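Local coordinates for NAD_Gly3P_dh, NAD-dependent glycerol-3-phosphate dehydrogenase (PDB 5OCM), which binds NADP and, as an imine reductase of the HIBADH-related family, probably uses NADPH to reduce imines to amines, at residues A[131-136]-A[154-159]; A[3-8]-A[26-31]. One frame throughout, in Å; residues are numbered along the deposited sequence.

How the contacts relate
Both contacts pair neighbouring parallel strands of one mixed sheet in the NADP-binding, Rossmann-type domain. Along the chain they come in series: contact 2 is completed before contact 1 begins. In each, the partners are the two strands of a beta-alpha-beta unit, with helix 13-24 between them in contact 2 and helix 139-149 in contact 1. Strands 62-65, 88-91 and 113-120 separate the two pairs, whose centres lie about 20 Å apart and whose nearest atoms are about 10 Å apart. Contact 2 belongs to the cofactor-binding start of the domain, whereas contact 1 includes an outermost strand of the sheet within this chain and packs against the second subunit.

Contact 1: A[131-136]-A[154-159]; sequences AFLLYS and AGTTYL
Strands A131-S136 and G155-L159 run parallel, their axes 16° apart and 4.4 Å at closest approach, joined by backbone bonds from G155 N to A131 O, T157 N to L133 O, Y135 N to T157 O and L159 N to Y135 O. Glycine suits position 155 because a CB there would collide with A131 O and crowd F132 CA. On the sheet face carrying L133 and Y135, the Y135 ring turns its edge to T157 O, while the T156 methyl approaches obliquely, CG2 lying 3.8 Å from Y135 CE1. Threonine serves two ends here: its methyl packs on the ring, and its OG1 accepts a bond of 2.6 Å from a water that lies 2.7 Å from Y135 OH, while also bonding to G153 O. Y158, on the same face, carries its hydroxyl on to G137 O.

L159 closes the far end. Its CG stands anti to the carbonyl carbon (chi1 -67°), bringing CD1 to 3.9 Å from L134 CB, and its CB and CD1 each lie 3.8 Å from S136 OG, a hydroxyl already bonded to S166 OG. Leucine fits this place because its side chain also touches Y169 of helix 165-192 and F204 of the second subunit. Cutting it back to an alanine here would probably take away the methyl that packs on L134 CB and open a gap between the sheet edge, Y169 and that F204.

The chemistry is thus divided by face. L134 and L159 supply apolar surface toward the subunit interface, whereas Y135 and T156 add a water-bridged hydroxyl pair, so the buried tyrosine ring can pack while its OH still finds a polar partner.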
loop_
_atom_site.group_PDB
_atom_site.type_symbol
_atom_site.label_atom_id
_atom_site.label_comp_id
_atom_site.label_asym_id
_atom_site.label_seq_id
_atom_site.Cartn_x
_atom_site.Cartn_y
_atom_site.Cartn_z
ATOM N N ALA A 131 7.386 9.628 13.113
ATOM C CA ALA A 131 6.035 10.134 13.031
ATOM C C ALA A 131 5.926 11.227 12.012
ATOM O O ALA A 131 6.773 12.120 12.011
ATOM C CB ALA A 131 5.574 10.615 14.388
ATOM N N PHE A 132 4.835 11.194 11.242
ATOM C CA PHE A 132 4.580 12.165 10.173
ATOM C C PHE A 132 3.313 12.943 10.531
ATOM O O PHE A 132 2.304 12.333 10.843
ATOM C CB PHE A 132 4.341 11.183 8.977
ATOM C CG PHE A 132 4.095 11.792 7.648
ATOM C CD1 PHE A 132 4.686 12.978 7.273
ATOM C CD2 PHE A 132 3.349 11.081 6.695
ATOM C CE1 PHE A 132 4.490 13.480 5.993
ATOM C CE2 PHE A 132 3.104 11.602 5.456
ATOM C CZ PHE A 132 3.715 12.756 5.067
ATOM N N LEU A 133 3.378 14.277 10.524
ATOM C CA LEU A 133 2.211 15.105 10.834
ATOM C C LEU A 133 2.163 16.266 9.865
ATOM O O LEU A 133 3.205 16.850 9.514
ATOM C CB LEU A 133 2.268 15.631 12.283
ATOM C CG LEU A 133 2.193 14.610 13.402
ATOM C CD1 LEU A 133 3.650 14.180 13.790
ATOM C CD2 LEU A 133 1.543 15.186 14.656
ATOM N N LEU A 134 0.950 16.632 9.459
ATOM C CA LEU A 134 0.742 17.657 8.403
ATOM C C LEU A 134 -0.013 18.822 9.023
ATOM O O LEU A 134 -0.952 18.595 9.764
ATOM C CB LEU A 134 -0.108 17.087 7.290
ATOM C CG LEU A 134 0.340 15.764 6.730
ATOM C CD1 LEU A 134 -0.590 15.289 5.618
ATOM C CD2 LEU A 134 1.762 15.855 6.209
ATOM N N TYR A 135 0.395 20.051 8.682
ATOM C CA TYR A 135 -0.251 21.246 9.257
ATOM C C TYR A 135 -0.620 22.205 8.137
ATOM O O TYR A 135 0.131 22.355 7.153
ATOM C CB TYR A 135 0.719 21.958 10.203
ATOM C CG TYR A 135 0.966 21.205 11.456
ATOM C CD1 TYR A 135 1.942 20.217 11.521
ATOM C CD2 TYR A 135 0.170 21.404 12.581
ATOM C CE1 TYR A 135 2.115 19.454 12.665
ATOM C CE2 TYR A 135 0.322 20.663 13.715
ATOM C CZ TYR A 135 1.325 19.692 13.768
ATOM O OH TYR A 135 1.486 18.922 14.863
ATOM N N SER A 136 -1.750 22.881 8.330
ATOM C CA SER A 136 -2.154 23.962 7.457
ATOM C C SER A 136 -2.631 25.114 8.245
ATOM O O SER A 136 -3.116 24.972 9.389
ATOM C CB SER A 136 -3.331 23.523 6.562
ATOM O OG SER A 136 -3.023 22.339 5.924
ATOM N N ALA A 154 9.492 14.028 13.946
ATOM C CA ALA A 154 10.410 14.735 13.047
ATOM C C ALA A 154 9.833 14.926 11.658
ATOM O O ALA A 154 10.290 15.766 10.939
ATOM C CB ALA A 154 11.771 14.018 12.939
ATOM N N GLY A 155 8.814 14.175 11.291
ATOM C CA GLY A 155 8.112 14.331 10.031
ATOM C C GLY A 155 7.028 15.376 10.026
ATOM O O GLY A 155 6.179 15.380 9.167
ATOM N N THR A 156 7.080 16.299 10.970
ATOM C CA THR A 156 6.227 17.465 10.995
ATOM C C THR A 156 6.460 18.315 9.729
ATOM O O THR A 156 7.597 18.688 9.426
ATOM C CB THR A 156 6.508 18.241 12.283
ATOM O OG1 THR A 156 6.018 17.434 13.378
ATOM C CG2 THR A 156 5.846 19.592 12.289
ATOM N N THR A 157 5.388 18.587 8.968
ATOM C CA THR A 157 5.497 19.289 7.705
ATOM C C THR A 157 4.331 20.253 7.472
ATOM O O THR A 157 3.185 20.023 7.910
ATOM C CB THR A 157 5.806 18.318 6.479
ATOM O OG1 THR A 157 4.818 18.355 5.470
ATOM C CG2 THR A 157 6.064 16.936 6.848
ATOM N N TYR A 158 4.639 21.363 6.807
ATOM C CA TYR A 158 3.655 22.420 6.525
ATOM C C TYR A 158 3.132 22.299 5.119
ATOM O O TYR A 158 3.928 22.246 4.153
ATOM C CB TYR A 158 4.314 23.778 6.700
ATOM C CG TYR A 158 3.458 24.951 6.354
ATOM C CD1 TYR A 158 2.373 25.299 7.145
ATOM C CD2 TYR A 158 3.697 25.725 5.220
ATOM C CE1 TYR A 158 1.567 26.390 6.850
ATOM C CE2 TYR A 158 2.879 26.808 4.912
ATOM C CZ TYR A 158 1.814 27.137 5.722
ATOM O OH TYR A 158 1.001 28.198 5.414
ATOM N N LEU A 159 1.825 22.300 4.952
ATOM C CA LEU A 159 1.195 22.110 3.646
ATOM C C LEU A 159 0.883 23.395 2.976
ATOM O O LEU A 159 0.978 23.459 1.764
ATOM C CB LEU A 159 -0.109 21.324 3.727
ATOM C CG LEU A 159 0.020 19.865 4.148
ATOM C CD1 LEU A 159 -1.351 19.273 4.309
ATOM C CD2 LEU A 159 0.799 19.022 3.177
HETATM O O HOH W 1 3.970 17.760 14.994
#

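Contact 2: A[3-8]-A[26-31]; sequences DTDVTV and GHATTV
The imidazole of H27 has D5 OD2 at its edge, near the ring plane but 4.5 Å from H27 ND1, and segment 3-8 lays nothing on either ring face. The ring leads away from the strands, where NE2 is hydrogen-bonded to S151 OG. The other flat group, the D5 carboxylate, is met on the anti side of OD2 by A28 N at 2.9 Å, 30° out of its plane. Aspartate suits this spot because its short carboxylate brings OD2 back to A28 N; the backbone of D5 adds a second link, A28 O accepting from D5 N at 2.8 Å, tilted off the carbonyl plane, and from V6 N at 3.1 Å, close to the carbonyl direction.

Beyond this paired grip, strands 6-8 and 29-31 run parallel as the opening beta-alpha-beta unit of a Rossmann-type domain. Helix 13-24 links them and ends in a Schellman motif with G26 at C-prime, and V31 packs on L11, an NADP-binding residue.

Two threonines meet on one side of the pair. T4 holds OG1 between its backbone N and carbonyl carbon (chi1 49°), where it reaches T30 OG1 at 2.7 Å, the side chains crossing at about a right angle; S60 bonds T4 OG1 as well, and also T7 OG1. On the other face, V6 and T29 lie alongside each other, V6 CG1 3.7 Å from T29 OG1. That hydroxyl donates back to H27 O at 2.9 Å, while the V6 side chain packs on F22 of the linking helix.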
loop_
_atom_site.group_PDB
_atom_site.type_symbol
_atom_site.label_atom_id
_atom_site.label_comp_id
_atom_site.label_asym_id
_atom_site.label_seq_id
_atom_site.Cartn_x
_atom_site.Cartn_y
_atom_site.Cartn_z
ATOM N N ASP A 3 1.727 27.723 35.200
ATOM C CA ASP A 3 1.889 28.134 33.765
ATOM C C ASP A 3 2.668 27.015 33.063
ATOM O O ASP A 3 3.652 26.528 33.608
ATOM C CB ASP A 3 2.715 29.400 33.617
ATOM C CG ASP A 3 2.035 30.637 34.135
ATOM O OD1 ASP A 3 0.796 30.741 34.040
ATOM O OD2 ASP A 3 2.787 31.532 34.591
ATOM N N THR A 4 2.202 26.608 31.889
ATOM C CA THR A 4 2.800 25.521 31.175
ATOM C C THR A 4 3.052 25.951 29.741
ATOM O O THR A 4 2.634 26.987 29.324
ATOM C CB THR A 4 1.930 24.234 31.264
ATOM O OG1 THR A 4 0.557 24.515 30.952
ATOM C CG2 THR A 4 1.971 23.626 32.655
ATOM N N ASP A 5 3.765 25.128 28.999
ATOM C CA ASP A 5 4.155 25.431 27.618
ATOM C C ASP A 5 3.098 24.994 26.604
ATOM O O ASP A 5 2.953 25.618 25.565
ATOM C CB ASP A 5 5.477 24.711 27.288
ATOM C CG ASP A 5 6.614 25.131 28.188
ATOM O OD1 ASP A 5 6.781 26.309 28.420
ATOM O OD2 ASP A 5 7.328 24.267 28.680
ATOM N N VAL A 6 2.390 23.895 26.916
ATOM C CA VAL A 6 1.442 23.301 25.998
ATOM C C VAL A 6 0.323 22.614 26.773
ATOM O O VAL A 6 0.555 22.050 27.819
ATOM C CB VAL A 6 2.160 22.369 24.969
ATOM C CG1 VAL A 6 2.778 21.237 25.654
ATOM C CG2 VAL A 6 1.184 21.835 23.938
ATOM N N THR A 7 -0.898 22.759 26.283
ATOM C CA THR A 7 -2.105 22.097 26.776
ATOM C C THR A 7 -2.601 21.075 25.731
ATOM O O THR A 7 -2.605 21.379 24.541
ATOM C CB THR A 7 -3.205 23.121 27.085
ATOM O OG1 THR A 7 -2.800 23.866 28.269
ATOM C CG2 THR A 7 -4.538 22.439 27.356
ATOM N N VAL A 8 -2.977 19.871 26.197
ATOM C CA VAL A 8 -3.644 18.904 25.394
ATOM C C VAL A 8 -5.071 18.707 25.947
ATOM O O VAL A 8 -5.259 18.379 27.151
ATOM C CB VAL A 8 -2.913 17.549 25.351
ATOM C CG1 VAL A 8 -3.698 16.527 24.518
ATOM C CG2 VAL A 8 -1.497 17.749 24.804
ATOM N N GLY A 26 10.436 17.503 27.441
ATOM C CA GLY A 26 10.739 18.466 28.491
ATOM C C GLY A 26 9.753 19.595 28.544
ATOM O O GLY A 26 9.974 20.525 29.281
ATOM N N HIS A 27 8.683 19.568 27.763
ATOM C CA HIS A 27 7.713 20.688 27.795
ATOM C C HIS A 27 6.799 20.572 29.023
ATOM O O HIS A 27 6.279 19.497 29.325
ATOM C CB HIS A 27 6.849 20.716 26.541
ATOM C CG HIS A 27 7.640 20.860 25.294
ATOM N ND1 HIS A 27 8.245 22.043 24.932
ATOM C CD2 HIS A 27 7.941 19.961 24.324
ATOM C CE1 HIS A 27 8.908 21.855 23.794
ATOM N NE2 HIS A 27 8.739 20.598 23.411
ATOM N N ALA A 28 6.582 21.675 29.723
ATOM C CA ALA A 28 5.563 21.718 30.753
ATOM C C ALA A 28 4.196 21.565 30.103
ATOM O O ALA A 28 3.859 22.358 29.212
ATOM C CB ALA A 28 5.648 23.010 31.550
ATOM N N THR A 29 3.448 20.579 30.547
ATOM C CA THR A 29 2.249 20.148 29.865
ATOM C C THR A 29 1.066 20.075 30.811
ATOM O O THR A 29 1.108 19.386 31.839
ATOM C CB THR A 29 2.477 18.764 29.185
ATOM O OG1 THR A 29 3.613 18.852 28.340
ATOM C CG2 THR A 29 1.304 18.378 28.390
ATOM N N THR A 30 -0.014 20.766 30.452
ATOM C CA THR A 30 -1.302 20.662 31.128
ATOM C C THR A 30 -2.250 19.806 30.270
ATOM O O THR A 30 -2.275 19.921 29.032
ATOM C CB THR A 30 -1.928 22.034 31.362
ATOM O OG1 THR A 30 -1.077 22.784 32.264
ATOM C CG2 THR A 30 -3.314 21.946 31.954
ATOM N N VAL A 31 -2.984 18.897 30.905
ATOM C CA VAL A 31 -3.927 18.050 30.237
ATOM C C VAL A 31 -5.335 18.108 30.807
ATOM O O VAL A 31 -5.535 18.417 31.969
ATOM C CB VAL A 31 -3.445 16.576 30.240
ATOM C CG1 VAL A 31 -2.044 16.466 29.628
ATOM C CG2 VAL A 31 -3.460 15.994 31.620
#